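TssK (Serratia sp. FS14, PDB 5Y0E) is a baseplate protein of the bacterial type VI secretion system, where it probably helps join the phage-like tail to the membrane complex. Local coordinates at residues 69-74 and 100-105; 368-373 and 415-420. All blocks are in the same frame, centred on the assembly; numbering follows the deposited sequence.

The two contacts lie in separate lobes of the chain, on opposite sides of its centre, with about 48 Å between their centres and about 34 Å between their nearest atoms. Interaction 1 comes first and closes before interaction 2 opens. It sets the turn between strands 62-68 and 74-78 against strand 96-103, which runs in a mixed sheet of the N-terminal part. Interaction 2 joins strand 366-370, at one margin of an antiparallel sheet in the C-terminal part, to helix 414-419. Long helices, including 197-222 and 229-253, come between them in sequence. The two share no sheet, and only interaction 1 is touched by other subunits of the trimer, consistent with trimer contacts formed by the N-terminal part.

Interaction 1: residues 69-74 and 100-105; sequences MPDGTP and LALPTY
Met69 and Leu102 bring a type I beta turn, Met69 to Gly72, against strand 100-103 in a buried contact built on apolar packing. The Met69 methyl lies over the strand backbone, with CE 3.5 Å from Leu100 O and 4.0 Å from Leu102 CB. Bends at chi2 and chi3 set it there, a curl that an unbranched, flexible thioether readily adopts. Leu102, with CG anti to its backbone N (chi1 -180°), lays CD2 against Thr73, 4.0 Å from both OG1 and CG2, the side chains crossing at about a right angle.

Behind this layer the turn braces itself. Gly72 N donates to Met69 O; at the backbone angles of Gly72 (phi 106°) a CB would jam against Asp71 O, which calls for glycine. Met69 N also bonds Thr73 O. Asp71 OD1 accepts Thr73 N at 3.2 Å, an Asx turn, and also takes Thr73 OG1 at 2.8 Å, both from above the same face of the carboxylate plane. Further out, Arg123 forms a salt bridge with Asp71 OD2 and hydrogen bonds with Thr73 OG1 and Pro103 O, thus linking turn and strand. The turn also meets the trimer interface, where Gly72 O accepts from Trp34 NE1 of the second subunit.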
ATOM      1  N   MET A  69      -7.381  -8.343  22.535  1.00 40.69           N
ATOM      2  CA  MET A  69      -6.671  -7.728  23.626  1.00 41.28           C
ATOM      3  C   MET A  69      -5.178  -7.906  23.444  1.00 42.50           C
ATOM      4  O   MET A  69      -4.732  -8.750  22.675  1.00 43.52           O
ATOM      5  CB  MET A  69      -7.122  -8.336  24.945  1.00 42.21           C
ATOM      6  CG  MET A  69      -8.600  -8.120  25.227  1.00 43.71           C
ATOM      7  SD  MET A  69      -9.103  -6.389  25.419  1.00 46.53           S
ATOM      8  CE  MET A  69      -8.196  -5.973  26.866  1.00 40.94           C
ATOM      9  N   PRO A  70      -4.375  -7.097  24.119  1.00 44.22           N
ATOM     10  CA  PRO A  70      -2.928  -7.201  23.929  1.00 45.04           C
ATOM     11  C   PRO A  70      -2.364  -8.549  24.280  1.00 44.48           C
ATOM     12  O   PRO A  70      -1.310  -8.910  23.756  1.00 43.96           O
ATOM     13  CB  PRO A  70      -2.386  -6.102  24.845  1.00 41.60           C
ATOM     14  CG  PRO A  70      -3.423  -5.103  24.802  1.00 42.95           C
ATOM     15  CD  PRO A  70      -4.738  -5.823  24.747  1.00 41.00           C
ATOM     16  N   ASP A  71      -3.020  -9.304  25.145  1.00 46.07           N
ATOM     17  CA  ASP A  71      -2.540 -10.623  25.513  1.00 44.63           C
ATOM     18  C   ASP A  71      -2.980 -11.707  24.541  1.00 44.00           C
ATOM     19  O   ASP A  71      -2.670 -12.872  24.766  1.00 46.59           O
ATOM     20  CB  ASP A  71      -2.997 -10.983  26.921  1.00 41.44           C
ATOM     21  CG  ASP A  71      -4.453 -11.291  26.982  1.00 46.11           C
ATOM     22  OD1 ASP A  71      -5.198 -10.870  26.082  1.00 45.13           O
ATOM     23  OD2 ASP A  71      -4.859 -11.942  27.945  1.00 49.57           O
ATOM     24  N   GLY A  72      -3.689 -11.351  23.479  1.00 42.30           N
ATOM     25  CA  GLY A  72      -4.073 -12.272  22.440  1.00 40.23           C
ATOM     26  C   GLY A  72      -5.529 -12.673  22.464  1.00 43.95           C
ATOM     27  O   GLY A  72      -5.969 -13.413  21.582  1.00 40.79           O
ATOM     28  N   THR A  73      -6.288 -12.191  23.423  1.00 45.29           N
ATOM     29  CA  THR A  73      -7.616 -12.710  23.642  1.00 41.71           C
ATOM     30  C   THR A  73      -8.615 -12.014  22.740  1.00 40.45           C
ATOM     31  O   THR A  73      -8.812 -10.810  22.880  1.00 43.31           O
ATOM     32  CB  THR A  73      -8.004 -12.511  25.075  1.00 40.56           C
ATOM     33  OG1 THR A  73      -6.977 -13.044  25.898  1.00 39.64           O
ATOM     34  CG2 THR A  73      -9.307 -13.207  25.358  1.00 40.74           C
ATOM     35  N   PRO A  74      -9.263 -12.720  21.827  1.00 39.47           N
ATOM     36  CA  PRO A  74     -10.344 -12.115  21.048  1.00 39.58           C
ATOM     37  C   PRO A  74     -11.592 -11.934  21.883  1.00 40.02           C
ATOM     38  O   PRO A  74     -11.819 -12.648  22.854  1.00 41.92           O
ATOM     39  CB  PRO A  74     -10.583 -13.132  19.935  1.00 39.79           C
ATOM     40  CG  PRO A  74     -10.094 -14.406  20.479  1.00 38.73           C
ATOM     41  CD  PRO A  74      -8.988 -14.103  21.422  1.00 39.82           C
ATOM     42  N   LEU A 100     -10.582  -0.406  28.040  1.00 43.84           N
ATOM     43  CA  LEU A 100     -11.228  -1.708  28.143  1.00 41.00           C
ATOM     44  C   LEU A 100     -10.166  -2.699  28.576  1.00 41.91           C
ATOM     45  O   LEU A 100      -9.124  -2.794  27.939  1.00 43.94           O
ATOM     46  CB  LEU A 100     -11.838  -2.121  26.810  1.00 40.78           C
ATOM     47  CG  LEU A 100     -12.578  -3.452  26.768  1.00 41.66           C
ATOM     48  CD1 LEU A 100     -13.602  -3.490  27.866  1.00 42.80           C
ATOM     49  CD2 LEU A 100     -13.234  -3.659  25.426  1.00 38.89           C
ATOM     50  N   ALA A 101     -10.379  -3.363  29.690  1.00 41.53           N
ATOM     51  CA  ALA A 101      -9.366  -4.236  30.209  1.00 44.67           C
ATOM     52  C   ALA A 101      -9.781  -5.643  30.541  1.00 47.64           C
ATOM     53  O   ALA A 101     -10.923  -5.943  30.676  1.00 48.76           O
ATOM     54  CB  ALA A 101      -8.738  -3.598  31.418  1.00 45.06           C
ATOM     55  N   LEU A 102      -8.796  -6.501  30.682  1.00 47.88           N
ATOM     56  CA  LEU A 102      -9.015  -7.886  30.988  1.00 48.35           C
ATOM     57  C   LEU A 102      -7.841  -8.343  31.766  1.00 49.51           C
ATOM     58  O   LEU A 102      -6.746  -7.956  31.488  1.00 50.49           O
ATOM     59  CB  LEU A 102      -9.098  -8.695  29.713  1.00 49.94           C
ATOM     60  CG  LEU A 102      -9.333 -10.172  29.937  1.00 51.05           C
ATOM     61  CD1 LEU A 102     -10.779 -10.385  30.302  1.00 49.03           C
ATOM     62  CD2 LEU A 102      -8.945 -10.984  28.721  1.00 43.48           C
ATOM     63  N   PRO A 103      -8.067  -9.177  32.759  1.00 47.43           N
ATOM     64  CA  PRO A 103      -6.981  -9.678  33.574  1.00 48.36           C
ATOM     65  C   PRO A 103      -6.151 -10.650  32.802  1.00 50.53           C
ATOM     66  O   PRO A 103      -6.648 -11.325  31.951  1.00 47.58           O
ATOM     67  CB  PRO A 103      -7.700 -10.419  34.672  1.00 49.51           C
ATOM     68  CG  PRO A 103      -9.030  -9.819  34.711  1.00 49.80           C
ATOM     69  CD  PRO A 103      -9.366  -9.541  33.306  1.00 46.56           C
ATOM     70  N   THR A 104      -4.875 -10.694  33.101  1.00 53.93           N
ATOM     71  CA  THR A 104      -3.983 -11.615  32.432  1.00 53.97           C
ATOM     72  C   THR A 104      -4.131 -13.008  33.032  1.00 56.57           C
ATOM     73  O   THR A 104      -4.399 -13.163  34.224  1.00 58.62           O
ATOM     74  CB  THR A 104      -2.546 -11.142  32.569  1.00 50.99           C
ATOM     75  OG1 THR A 104      -2.156 -11.264  33.929  1.00 53.35           O
ATOM     76  CG2 THR A 104      -2.428  -9.686  32.170  1.00 54.85           C
ATOM     77  N   TYR A 105      -3.962 -14.027  32.190  1.00 53.43           N
ATOM     78  CA  TYR A 105      -3.983 -15.396  32.682  1.00 53.66           C
ATOM     79  C   TYR A 105      -2.758 -15.665  33.537  1.00 56.10           C
ATOM     80  O   TYR A 105      -1.628 -15.451  33.098  1.00 57.35           O
ATOM     81  CB  TYR A 105      -4.025 -16.401  31.533  1.00 51.35           C
ATOM     82  CG  TYR A 105      -4.071 -17.823  32.039  1.00 56.91           C
ATOM     83  CD1 TYR A 105      -2.909 -18.503  32.373  1.00 58.93           C
ATOM     84  CD2 TYR A 105      -5.275 -18.472  32.228  1.00 57.74           C
ATOM     85  CE1 TYR A 105      -2.950 -19.773  32.866  1.00 56.94           C
ATOM     86  CE2 TYR A 105      -5.319 -19.743  32.719  1.00 58.09           C
ATOM     87  CZ  TYR A 105      -4.154 -20.388  33.034  1.00 58.18           C
ATOM     88  OH  TYR A 105      -4.184 -21.669  33.521  1.00 62.14           O
TER

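Interaction 2: residues 368-373 and 415-420; sequences IAPVTR and WKQMEK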
ATOM      1  N   ILE A 368     -28.982  26.562  -6.532  1.00 76.30           N
ATOM      2  CA  ILE A 368     -28.273  26.002  -5.418  1.00 80.26           C
ATOM      3  C   ILE A 368     -29.156  25.930  -4.195  1.00 84.32           C
ATOM      4  O   ILE A 368     -29.793  26.895  -3.820  1.00 82.64           O
ATOM      5  CB  ILE A 368     -27.009  26.822  -5.113  1.00 80.35           C
ATOM      6  CG1 ILE A 368     -25.942  26.569  -6.157  1.00 73.85           C
ATOM      7  CG2 ILE A 368     -26.433  26.469  -3.768  1.00 81.77           C
ATOM      8  CD1 ILE A 368     -24.997  27.723  -6.306  1.00 73.81           C
ATOM      9  N   ALA A 369     -29.169  24.758  -3.581  1.00 87.78           N
ATOM     10  CA  ALA A 369     -29.945  24.507  -2.391  1.00 92.53           C
ATOM     11  C   ALA A 369     -29.460  23.258  -1.712  1.00 91.96           C
ATOM     12  O   ALA A 369     -28.514  22.635  -2.159  1.00 90.15           O
ATOM     13  CB  ALA A 369     -31.396  24.356  -2.747  1.00 98.14           C
ATOM     14  N   PRO A 370     -30.126  22.878  -0.624  1.00 97.03           N
ATOM     15  CA  PRO A 370     -29.800  21.694   0.159  1.00 99.11           C
ATOM     16  C   PRO A 370     -30.440  20.501  -0.492  1.00102.79           C
ATOM     17  O   PRO A 370     -31.504  20.638  -1.058  1.00105.97           O
ATOM     18  CB  PRO A 370     -30.441  21.987   1.507  1.00103.04           C
ATOM     19  CG  PRO A 370     -30.811  23.432   1.470  1.00104.59           C
ATOM     20  CD  PRO A 370     -31.144  23.681   0.045  1.00100.33           C
ATOM     21  N   VAL A 371     -29.813  19.345  -0.392  1.00101.57           N
ATOM     22  CA  VAL A 371     -30.303  18.148  -1.056  1.00106.66           C
ATOM     23  C   VAL A 371     -31.759  17.820  -0.883  1.00111.15           C
ATOM     24  O   VAL A 371     -32.427  17.458  -1.840  1.00109.59           O
ATOM     25  CB  VAL A 371     -29.495  16.904  -0.684  1.00107.33           C
ATOM     26  CG1 VAL A 371     -28.073  17.069  -1.176  1.00100.96           C
ATOM     27  CG2 VAL A 371     -29.508  16.673   0.810  1.00109.08           C
ATOM     28  N   THR A 372     -32.247  17.944   0.345  1.00117.54           N
ATOM     29  CA  THR A 372     -33.640  17.673   0.667  1.00114.27           C
ATOM     30  C   THR A 372     -34.519  18.593  -0.144  1.00113.94           C
ATOM     31  O   THR A 372     -35.472  18.160  -0.766  1.00116.48           O
ATOM     32  CB  THR A 372     -33.917  17.925   2.151  1.00113.33           C
ATOM     33  OG1 THR A 372     -34.121  19.322   2.361  1.00113.86           O
ATOM     34  CG2 THR A 372     -32.735  17.487   2.986  1.00111.91           C
ATOM     35  N   ARG A 373     -34.204  19.881  -0.081  1.00113.25           N
ATOM     36  CA  ARG A 373     -34.988  20.923  -0.730  1.00115.74           C
ATOM     37  C   ARG A 373     -34.653  21.296  -2.154  1.00118.10           C
ATOM     38  O   ARG A 373     -35.066  22.343  -2.617  1.00123.27           O
ATOM     39  CB  ARG A 373     -34.912  22.204   0.099  1.00114.48           C
ATOM     40  CG  ARG A 373     -35.733  23.347  -0.459  1.00115.27           C
ATOM     41  CD  ARG A 373     -37.186  22.967  -0.608  1.00116.62           C
ATOM     42  NE  ARG A 373     -37.737  22.532   0.663  1.00114.13           N
ATOM     43  CZ  ARG A 373     -38.225  23.361   1.577  1.00116.78           C
ATOM     44  NH1 ARG A 373     -38.236  24.667   1.347  1.00115.54           N
ATOM     45  NH2 ARG A 373     -38.708  22.892   2.719  1.00119.19           N
ATOM     46  N   TRP A 415     -31.244  30.595   3.033  1.00108.60           N
ATOM     47  CA  TRP A 415     -29.970  30.458   3.693  1.00108.79           C
ATOM     48  C   TRP A 415     -30.047  29.637   4.985  1.00108.54           C
ATOM     49  O   TRP A 415     -29.224  28.763   5.201  1.00106.19           O
ATOM     50  CB  TRP A 415     -29.375  31.824   3.982  1.00109.49           C
ATOM     51  CG  TRP A 415     -27.976  31.693   4.351  1.00108.45           C
ATOM     52  CD1 TRP A 415     -27.383  32.141   5.479  1.00108.29           C
ATOM     53  CD2 TRP A 415     -26.971  31.019   3.601  1.00105.72           C
ATOM     54  NE1 TRP A 415     -26.053  31.801   5.474  1.00107.27           N
ATOM     55  CE2 TRP A 415     -25.783  31.107   4.326  1.00106.16           C
ATOM     56  CE3 TRP A 415     -26.964  30.358   2.382  1.00102.65           C
ATOM     57  CZ2 TRP A 415     -24.606  30.553   3.874  1.00103.90           C
ATOM     58  CZ3 TRP A 415     -25.805  29.817   1.940  1.00 98.68           C
ATOM     59  CH2 TRP A 415     -24.639  29.916   2.676  1.00 98.55           C
ATOM     60  N   LYS A 416     -31.051  29.891   5.828  1.00110.66           N
ATOM     61  CA  LYS A 416     -31.217  29.165   7.091  1.00108.90           C
ATOM     62  C   LYS A 416     -31.346  27.681   6.915  1.00106.46           C
ATOM     63  O   LYS A 416     -30.825  26.922   7.708  1.00106.17           O
ATOM     64  CB  LYS A 416     -32.421  29.648   7.881  1.00110.07           C
ATOM     65  CG  LYS A 416     -32.736  31.110   7.723  1.00113.13           C
ATOM     66  CD  LYS A 416     -31.652  31.955   8.348  1.00114.07           C
ATOM     67  CE  LYS A 416     -31.640  33.322   7.707  1.00117.07           C
ATOM     68  NZ  LYS A 416     -33.019  33.694   7.304  1.00116.68           N
ATOM     69  N   GLN A 417     -32.040  27.247   5.878  1.00105.89           N
ATOM     70  CA  GLN A 417     -32.169  25.832   5.656  1.00106.51           C
ATOM     71  C   GLN A 417     -30.790  25.260   5.416  1.00107.43           C
ATOM     72  O   GLN A 417     -30.439  24.237   5.993  1.00106.27           O
ATOM     73  CB  GLN A 417     -33.099  25.539   4.497  1.00109.11           C
ATOM     74  CG  GLN A 417     -33.779  24.191   4.608  1.00113.29           C
ATOM     75  CD  GLN A 417     -35.093  24.112   3.853  1.00113.85           C
ATOM     76  OE1 GLN A 417     -35.608  25.108   3.356  1.00110.98           O
ATOM     77  NE2 GLN A 417     -35.639  22.913   3.770  1.00114.86           N
ATOM     78  N   MET A 418     -30.003  25.921   4.575  1.00105.73           N
ATOM     79  CA  MET A 418     -28.655  25.483   4.329  1.00105.14           C
ATOM     80  C   MET A 418     -27.868  25.380   5.627  1.00104.18           C
ATOM     81  O   MET A 418     -27.299  24.334   5.897  1.00105.04           O
ATOM     82  CB  MET A 418     -27.939  26.434   3.383  1.00104.59           C
ATOM     83  CG  MET A 418     -28.245  26.223   1.910  1.00103.93           C
ATOM     84  SD  MET A 418     -27.376  24.849   1.189  1.00 92.59           S
ATOM     85  CE  MET A 418     -26.135  24.543   2.420  1.00 87.35           C
ATOM     86  N   GLU A 419     -27.853  26.459   6.409  1.00103.45           N
ATOM     87  CA  GLU A 419     -27.118  26.541   7.678  1.00103.18           C
ATOM     88  C   GLU A 419     -27.251  25.308   8.546  1.00103.62           C
ATOM     89  O   GLU A 419     -26.308  24.872   9.166  1.00103.56           O
ATOM     90  CB  GLU A 419     -27.530  27.778   8.457  1.00104.12           C
ATOM     91  CG  GLU A 419     -27.147  29.085   7.791  1.00105.71           C
ATOM     92  CD  GLU A 419     -26.698  30.132   8.785  1.00107.72           C
ATOM     93  OE1 GLU A 419     -26.966  31.329   8.564  1.00106.78           O
ATOM     94  OE2 GLU A 419     -26.070  29.757   9.791  1.00108.48           O
ATOM     95  N   LYS A 420     -28.453  24.775   8.598  1.00104.40           N
ATOM     96  CA  LYS A 420     -28.736  23.536   9.294  1.00103.19           C
ATOM     97  C   LYS A 420     -28.577  22.315   8.404  1.00100.13           C
ATOM     98  O   LYS A 420     -28.858  21.203   8.850  1.00 99.79           O
ATOM     99  CB  LYS A 420     -30.152  23.577   9.873  1.00107.44           C
ATOM    100  CG  LYS A 420     -30.350  24.618  10.972  1.00112.43           C
ATOM    101  CD  LYS A 420     -30.980  24.011  12.218  1.00111.96           C
ATOM    102  CE  LYS A 420     -32.504  23.993  12.130  1.00114.13           C
ATOM    103  NZ  LYS A 420     -33.159  22.848  12.831  1.00111.53           N
TER
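With CG anti to the backbone N (chi1 -153°) and the chain extended beyond it, Gln417 reaches from its helix to Arg373, whose own chain bends at chi2 and chi3 to bring the guanidinium to the amide. The two planes stand 85° apart, and Gln417 NE2 lies over one guanidinium face, offset toward its rim, 3.2 Å from Arg373 NH2. Both nitrogens are donors, so as modelled the pair forms no hydrogen bond. Gln417 OE1 comes 3.3 Å from Arg373 NH1, but at a poor angle for hydrogen bonding. Long, polar side chains suit this more exposed margin.

The buried half is apolar. Pro370, whose CB points toward the helix, meets it through ring atom CG, 3.7 Å from Met418 SD and 3.8 Å from Met418 CG. The compact ring presents a rigid surface, while the bent methionine chain crosses it obliquely, its SD also 3.9 Å from Ala369 C.

Helix 415-419 runs at 49° to strand 368-370, their axes 7.9 Å apart at closest. Strand 366-370 borders the antiparallel sheet beside strand 423-428; Met418 also packs on Phe424 of that neighbour, on Ile385 in a loop and on Met340 of helix 339-342.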